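Side-chain contacts in endoglucanase (Clostridium thermocellum, PDB 2E4T), which hydrolyses internal beta-1,4-glucosidic bonds of cellulose and probably also of xyloglucan, through its glycoside hydrolase family 44 module: residues T400-N405 / S484-R489; D35-A40 / Y407-G412. All blocks are in the same frame, centred on the assembly; numbering follows the deposited sequence.

Contact 1. Residues T400-N405 / S484-R489. With ZN (zinc ion), chain B.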
loop_
_atom_site.group_PDB
_atom_site.type_symbol
_atom_site.label_atom_id
_atom_site.label_comp_id
_atom_site.label_asym_id
_atom_site.label_seq_id
_atom_site.Cartn_x
_atom_site.Cartn_y
_atom_site.Cartn_z
ATOM N N THR A 400 -5.270 -14.245 1.325
ATOM C CA THR A 400 -5.137 -12.800 1.184
ATOM C C THR A 400 -5.905 -12.342 -0.056
ATOM O O THR A 400 -6.599 -11.292 -0.063
ATOM C CB THR A 400 -3.650 -12.419 1.040
ATOM O OG1 THR A 400 -2.889 -13.087 2.029
ATOM C CG2 THR A 400 -3.456 -10.933 1.062
ATOM N N GLU A 401 -5.761 -13.094 -1.156
ATOM C CA GLU A 401 -6.431 -12.751 -2.401
ATOM C C GLU A 401 -7.943 -12.767 -2.250
ATOM O O GLU A 401 -8.650 -11.896 -2.784
ATOM C CB GLU A 401 -5.980 -13.717 -3.503
ATOM C CG GLU A 401 -4.536 -13.463 -3.888
ATOM C CD GLU A 401 -3.960 -14.573 -4.784
ATOM O OE1 GLU A 401 -4.359 -15.780 -4.636
ATOM O OE2 GLU A 401 -3.058 -14.277 -5.613
ATOM N N ALA A 402 -8.484 -13.770 -1.521
ATOM C CA ALA A 402 -9.922 -13.809 -1.244
ATOM C C ALA A 402 -10.324 -12.540 -0.460
ATOM O O ALA A 402 -11.408 -11.986 -0.682
ATOM C CB ALA A 402 -10.275 -15.046 -0.466
ATOM N N GLY A 403 -9.492 -12.123 0.506
ATOM C CA GLY A 403 -9.789 -10.922 1.280
ATOM C C GLY A 403 -9.919 -9.681 0.392
ATOM O O GLY A 403 -10.797 -8.822 0.618
ATOM N N ILE A 404 -9.047 -9.595 -0.629
ATOM C CA ILE A 404 -9.140 -8.492 -1.596
ATOM C C ILE A 404 -10.427 -8.628 -2.440
ATOM O O ILE A 404 -11.202 -7.669 -2.570
ATOM C CB ILE A 404 -7.877 -8.452 -2.500
ATOM C CG1 ILE A 404 -6.645 -8.137 -1.653
ATOM C CG2 ILE A 404 -8.072 -7.462 -3.621
ATOM C CD1 ILE A 404 -5.321 -8.394 -2.373
ATOM N N ASN A 405 -10.637 -9.815 -3.055
ATOM C CA ASN A 405 -11.815 -9.983 -3.919
ATOM C C ASN A 405 -13.118 -9.803 -3.162
ATOM O O ASN A 405 -14.140 -9.446 -3.778
ATOM C CB ASN A 405 -11.794 -11.363 -4.599
ATOM C CG ASN A 405 -10.878 -11.390 -5.797
ATOM O OD1 ASN A 405 -10.566 -10.389 -6.431
ATOM N ND2 ASN A 405 -10.455 -12.642 -6.144
ATOM N N SER A 484 -10.977 -20.872 0.077
ATOM C CA SER A 484 -10.760 -19.462 -0.214
ATOM C C SER A 484 -11.563 -18.975 -1.408
ATOM O O SER A 484 -11.600 -17.759 -1.642
ATOM C CB SER A 484 -9.267 -19.189 -0.384
ATOM O OG SER A 484 -8.680 -20.024 -1.369
ATOM N N ASN A 485 -12.217 -19.875 -2.177
ATOM C CA ASN A 485 -13.121 -19.378 -3.197
ATOM C C ASN A 485 -14.287 -18.689 -2.516
ATOM O O ASN A 485 -14.886 -19.238 -1.566
ATOM C CB ASN A 485 -13.670 -20.549 -4.022
ATOM C CG ASN A 485 -12.617 -21.308 -4.771
ATOM O OD1 ASN A 485 -12.752 -22.574 -4.898
ATOM N ND2 ASN A 485 -11.628 -20.663 -5.273
ATOM N N ILE A 486 -14.666 -17.515 -3.008
ATOM C CA ILE A 486 -15.812 -16.804 -2.451
ATOM C C ILE A 486 -17.064 -17.377 -3.096
ATOM O O ILE A 486 -17.195 -17.393 -4.331
ATOM C CB ILE A 486 -15.717 -15.304 -2.726
ATOM C CG1 ILE A 486 -14.455 -14.732 -2.089
ATOM C CG2 ILE A 486 -16.969 -14.609 -2.215
ATOM C CD1 ILE A 486 -14.144 -13.316 -2.540
ATOM N N THR A 487 -17.997 -17.909 -2.261
ATOM C CA THR A 487 -19.186 -18.552 -2.790
ATOM C C THR A 487 -20.414 -17.842 -2.238
ATOM O O THR A 487 -20.459 -17.368 -1.107
ATOM C CB THR A 487 -19.188 -20.042 -2.445
ATOM O OG1 THR A 487 -19.145 -20.144 -1.031
ATOM C CG2 THR A 487 -18.036 -20.759 -3.103
ATOM N N GLN A 488 -21.462 -17.845 -3.056
ATOM C CA GLN A 488 -22.736 -17.248 -2.669
ATOM C C GLN A 488 -23.422 -18.195 -1.690
ATOM O O GLN A 488 -23.441 -19.428 -1.885
ATOM C CB GLN A 488 -23.624 -16.971 -3.901
ATOM C CG GLN A 488 -24.800 -16.104 -3.541
ATOM C CD GLN A 488 -25.575 -15.635 -4.713
ATOM O OE1 GLN A 488 -25.290 -15.934 -5.884
ATOM N NE2 GLN A 488 -26.632 -14.882 -4.409
ATOM N N ARG A 489 -24.016 -17.603 -0.662
ATOM C CA ARG A 489 -24.681 -18.344 0.404
ATOM C C ARG A 489 -26.179 -18.037 0.390
ATOM O O ARG A 489 -26.656 -17.180 -0.351
ATOM C CB ARG A 489 -24.076 -17.941 1.760
ATOM C CG ARG A 489 -22.544 -17.994 1.807
ATOM C CD ARG A 489 -21.963 -19.347 1.446
ATOM N NE ARG A 489 -20.486 -19.380 1.382
ATOM C CZ ARG A 489 -19.706 -19.856 2.345
ATOM N NH1 ARG A 489 -20.219 -20.248 3.541
ATOM N NH2 ARG A 489 -18.402 -19.890 2.154
HETATM ZN ZN ZN B . -3.372 -16.982 -5.789
#

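Contact 2. Residues D35-A40 / Y407-G412. With ZN (zinc ion), chain B.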
loop_
_atom_site.group_PDB
_atom_site.type_symbol
_atom_site.label_atom_id
_atom_site.label_comp_id
_atom_site.label_asym_id
_atom_site.label_seq_id
_atom_site.Cartn_x
_atom_site.Cartn_y
_atom_site.Cartn_z
ATOM N N ASP A 35 -3.794 -13.296 -8.096
ATOM C CA ASP A 35 -5.073 -13.884 -8.467
ATOM C C ASP A 35 -6.195 -13.144 -7.718
ATOM O O ASP A 35 -6.886 -13.688 -6.843
ATOM C CB ASP A 35 -5.104 -15.344 -8.066
ATOM C CG ASP A 35 -3.884 -16.103 -8.539
ATOM O OD1 ASP A 35 -3.565 -16.004 -9.756
ATOM O OD2 ASP A 35 -3.251 -16.864 -7.742
ATOM N N ALA A 36 -6.307 -11.854 -8.018
ATOM C CA ALA A 36 -7.322 -11.012 -7.375
ATOM C C ALA A 36 -7.551 -9.855 -8.319
ATOM O O ALA A 36 -6.661 -9.449 -9.099
ATOM C CB ALA A 36 -6.846 -10.471 -6.042
ATOM N N THR A 37 -8.750 -9.286 -8.247
ATOM C CA THR A 37 -9.043 -8.031 -8.934
ATOM C C THR A 37 -8.514 -6.909 -8.064
ATOM O O THR A 37 -8.941 -6.756 -6.887
ATOM C CB THR A 37 -10.566 -7.918 -9.132
ATOM O OG1 THR A 37 -11.014 -9.049 -9.910
ATOM C CG2 THR A 37 -10.938 -6.609 -9.782
ATOM N N VAL A 38 -7.490 -6.213 -8.534
ATOM C CA VAL A 38 -6.877 -5.143 -7.761
ATOM C C VAL A 38 -7.169 -3.813 -8.416
ATOM O O VAL A 38 -7.495 -3.707 -9.595
ATOM C CB VAL A 38 -5.350 -5.343 -7.590
ATOM C CG1 VAL A 38 -5.050 -6.697 -6.917
ATOM C CG2 VAL A 38 -4.575 -5.208 -8.886
ATOM N N THR A 39 -7.025 -2.738 -7.589
ATOM C CA THR A 39 -7.391 -1.397 -8.069
ATOM C C THR A 39 -6.213 -0.429 -8.093
ATOM O O THR A 39 -6.367 0.733 -8.442
ATOM C CB THR A 39 -8.516 -0.819 -7.225
ATOM O OG1 THR A 39 -8.031 -0.677 -5.886
ATOM C CG2 THR A 39 -9.751 -1.713 -7.243
ATOM N N ALA A 40 -5.015 -0.941 -7.755
ATOM C CA ALA A 40 -3.792 -0.159 -7.925
ATOM C C ALA A 40 -2.656 -1.193 -8.106
ATOM O O ALA A 40 -2.697 -2.291 -7.568
ATOM C CB ALA A 40 -3.496 0.750 -6.709
ATOM N N TYR A 407 -13.861 -7.441 -1.401
ATOM C CA TYR A 407 -14.162 -6.045 -1.656
ATOM C C TYR A 407 -14.273 -5.712 -3.132
ATOM O O TYR A 407 -15.123 -4.890 -3.512
ATOM C CB TYR A 407 -13.096 -5.124 -1.045
ATOM C CG TYR A 407 -13.158 -5.079 0.462
ATOM C CD1 TYR A 407 -13.787 -3.988 1.113
ATOM C CD2 TYR A 407 -12.598 -6.090 1.242
ATOM C CE1 TYR A 407 -13.855 -3.915 2.482
ATOM C CE2 TYR A 407 -12.678 -6.058 2.627
ATOM C CZ TYR A 407 -13.288 -4.939 3.272
ATOM O OH TYR A 407 -13.403 -4.870 4.636
ATOM N N THR A 408 -13.417 -6.261 -3.983
ATOM C CA THR A 408 -13.300 -5.763 -5.345
ATOM C C THR A 408 -14.077 -6.554 -6.372
ATOM O O THR A 408 -14.274 -6.043 -7.501
ATOM C CB THR A 408 -11.806 -5.736 -5.779
ATOM O OG1 THR A 408 -11.400 -7.117 -5.757
ATOM C CG2 THR A 408 -10.964 -4.871 -4.897
ATOM N N ASN A 409 -14.451 -7.795 -6.067
ATOM C CA ASN A 409 -15.037 -8.661 -7.105
ATOM C C ASN A 409 -15.627 -9.868 -6.373
ATOM O O ASN A 409 -15.154 -11.023 -6.507
ATOM C CB ASN A 409 -14.001 -9.067 -8.136
ATOM C CG ASN A 409 -14.642 -9.682 -9.364
ATOM O OD1 ASN A 409 -15.845 -10.024 -9.369
ATOM N ND2 ASN A 409 -13.876 -9.769 -10.435
ATOM N N TYR A 410 -16.663 -9.628 -5.575
ATOM C CA TYR A 410 -17.118 -10.692 -4.700
ATOM C C TYR A 410 -17.903 -11.793 -5.410
ATOM O O TYR A 410 -18.001 -12.907 -4.881
ATOM C CB TYR A 410 -17.909 -10.141 -3.483
ATOM C CG TYR A 410 -19.132 -9.356 -3.851
ATOM C CD1 TYR A 410 -20.328 -9.959 -4.231
ATOM C CD2 TYR A 410 -19.109 -7.970 -3.821
ATOM C CE1 TYR A 410 -21.435 -9.158 -4.558
ATOM C CE2 TYR A 410 -20.198 -7.192 -4.171
ATOM C CZ TYR A 410 -21.342 -7.777 -4.520
ATOM O OH TYR A 410 -22.415 -6.986 -4.862
ATOM N N ASP A 411 -18.505 -11.448 -6.568
ATOM C CA ASP A 411 -19.373 -12.344 -7.289
ATOM C C ASP A 411 -18.730 -12.887 -8.561
ATOM O O ASP A 411 -19.388 -13.614 -9.315
ATOM C CB ASP A 411 -20.721 -11.666 -7.579
ATOM C CG ASP A 411 -20.577 -10.421 -8.409
ATOM O OD1 ASP A 411 -19.455 -10.118 -8.884
ATOM O OD2 ASP A 411 -21.607 -9.693 -8.573
ATOM N N GLY A 412 -17.464 -12.551 -8.839
ATOM C CA GLY A 412 -16.786 -13.008 -10.031
ATOM C C GLY A 412 -17.168 -12.230 -11.284
ATOM O O GLY A 412 -16.621 -12.502 -12.376
HETATM ZN ZN ZN B . -3.372 -16.982 -5.789
#

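Contact 1. Residues T400-N405 / S484-R489
Ala402 and Asn405, on one side of helix 398-408, meet Ser484, in the turn that leads into strand 486-492, and Ile486 just after it. This strand is an outer one of the beta-sandwich domain. The helix follows the last strand of the TIM-like barrel, so the contact joins the two domains of the family 44 module. Its tight end is at Ala402. The methyl CB sits 3.2 Å from Ser484 O, and the nearest alpha carbons, Ala402 CA and Ser484 CA, are 5.8 Å apart. Next to it, Ile486 reaches the helix with its CG1 branch. CG1 lies anti to the carbonyl carbon (chi1 -60°) and the chain runs on extended. This sets CD1 against the helix, touching both Ala402 O (3.6 Å) and Asn405 CB (3.7 Å). Trp477 and Phe479 of the neighbouring strand add apolar cover.

The other end is loose. The strand leaves the helix after Ile486, and Thr487 and Gln488 are exposed to solvent. Here Arg489 folds back on its own strand, with NE bonded to Thr487 O at 3.2 Å and NH2 in a salt bridge with Asp480. On another side of the helix, Glu401 binds the zinc ion through OE1 at 1.9 Å.

Contact 2. Residues D35-A40 / Y407-G412
The flat amide of Asn409 has Thr37 OG1 in its plane. ND2 of Asn409 gives Thr37 OG1 a hydrogen bond of 3.0 Å, and the N-H...O angle of 168° makes it nearly straight. The carbonyl of Thr37 is the second flat group. Thr408 OG1 donates to Thr37 O at 2.7 Å, from a position tilted 25° off the carbonyl plane. Ile404 O, one turn back in the helix, also lies within bonding range of this hydroxyl, so two carbonyls share or compete for one proton. Segment 407-412 thus grips Thr37 at two points, and Thr37 N is bonded to Asn405 OD1 as well. The torsion of Asn409 explains the reach: CG is anti to the backbone N (chi1 -167°), which extends the amide toward the loop.

Thr37 CB lies against both Thr408 OG1 (3.6 Å) and Asn409 CB (3.8 Å). Further along the loop, the methyls Thr39 CG2 and Thr408 CG2 meet at 4.1 Å. Thr39 OG1 turns to Pro25 O instead.

The contact fastens the loop between barrel strands 26-30 and 40-43 to the C-terminal end of helix 398-408, where Asn409 leaves helical geometry. Within the same loop, Asp35 OD2 binds the zinc ion at 2.0 Å. Asn409 OD1 also accepts a bond from Gly414 N. Bonds at both ND2 and OD1 define which way the amide faces and should restrict its rotation.

Overall arrangement
Contacts 1 and 2 have centres about 9 Å apart and share helix 398-408. Along the chain their segments alternate: 35-40, 400-405, 407-412, 484-489. The loop of contact 2 follows the first strand of the eight-stranded parallel barrel sheet. The strand of contact 1 is an edge strand of the beta-sandwich domain. The helix therefore links the barrel to the beta-sandwich domain. The two contacts also touch directly. Glu401 OE2 probably accepts a hydrogen bond from Asp35 N, and Ile486 CG2 packs on Tyr410 O. Zinc joins them again: each contact supplies one ligand, and Ala395 O supplies a third from just before the helix.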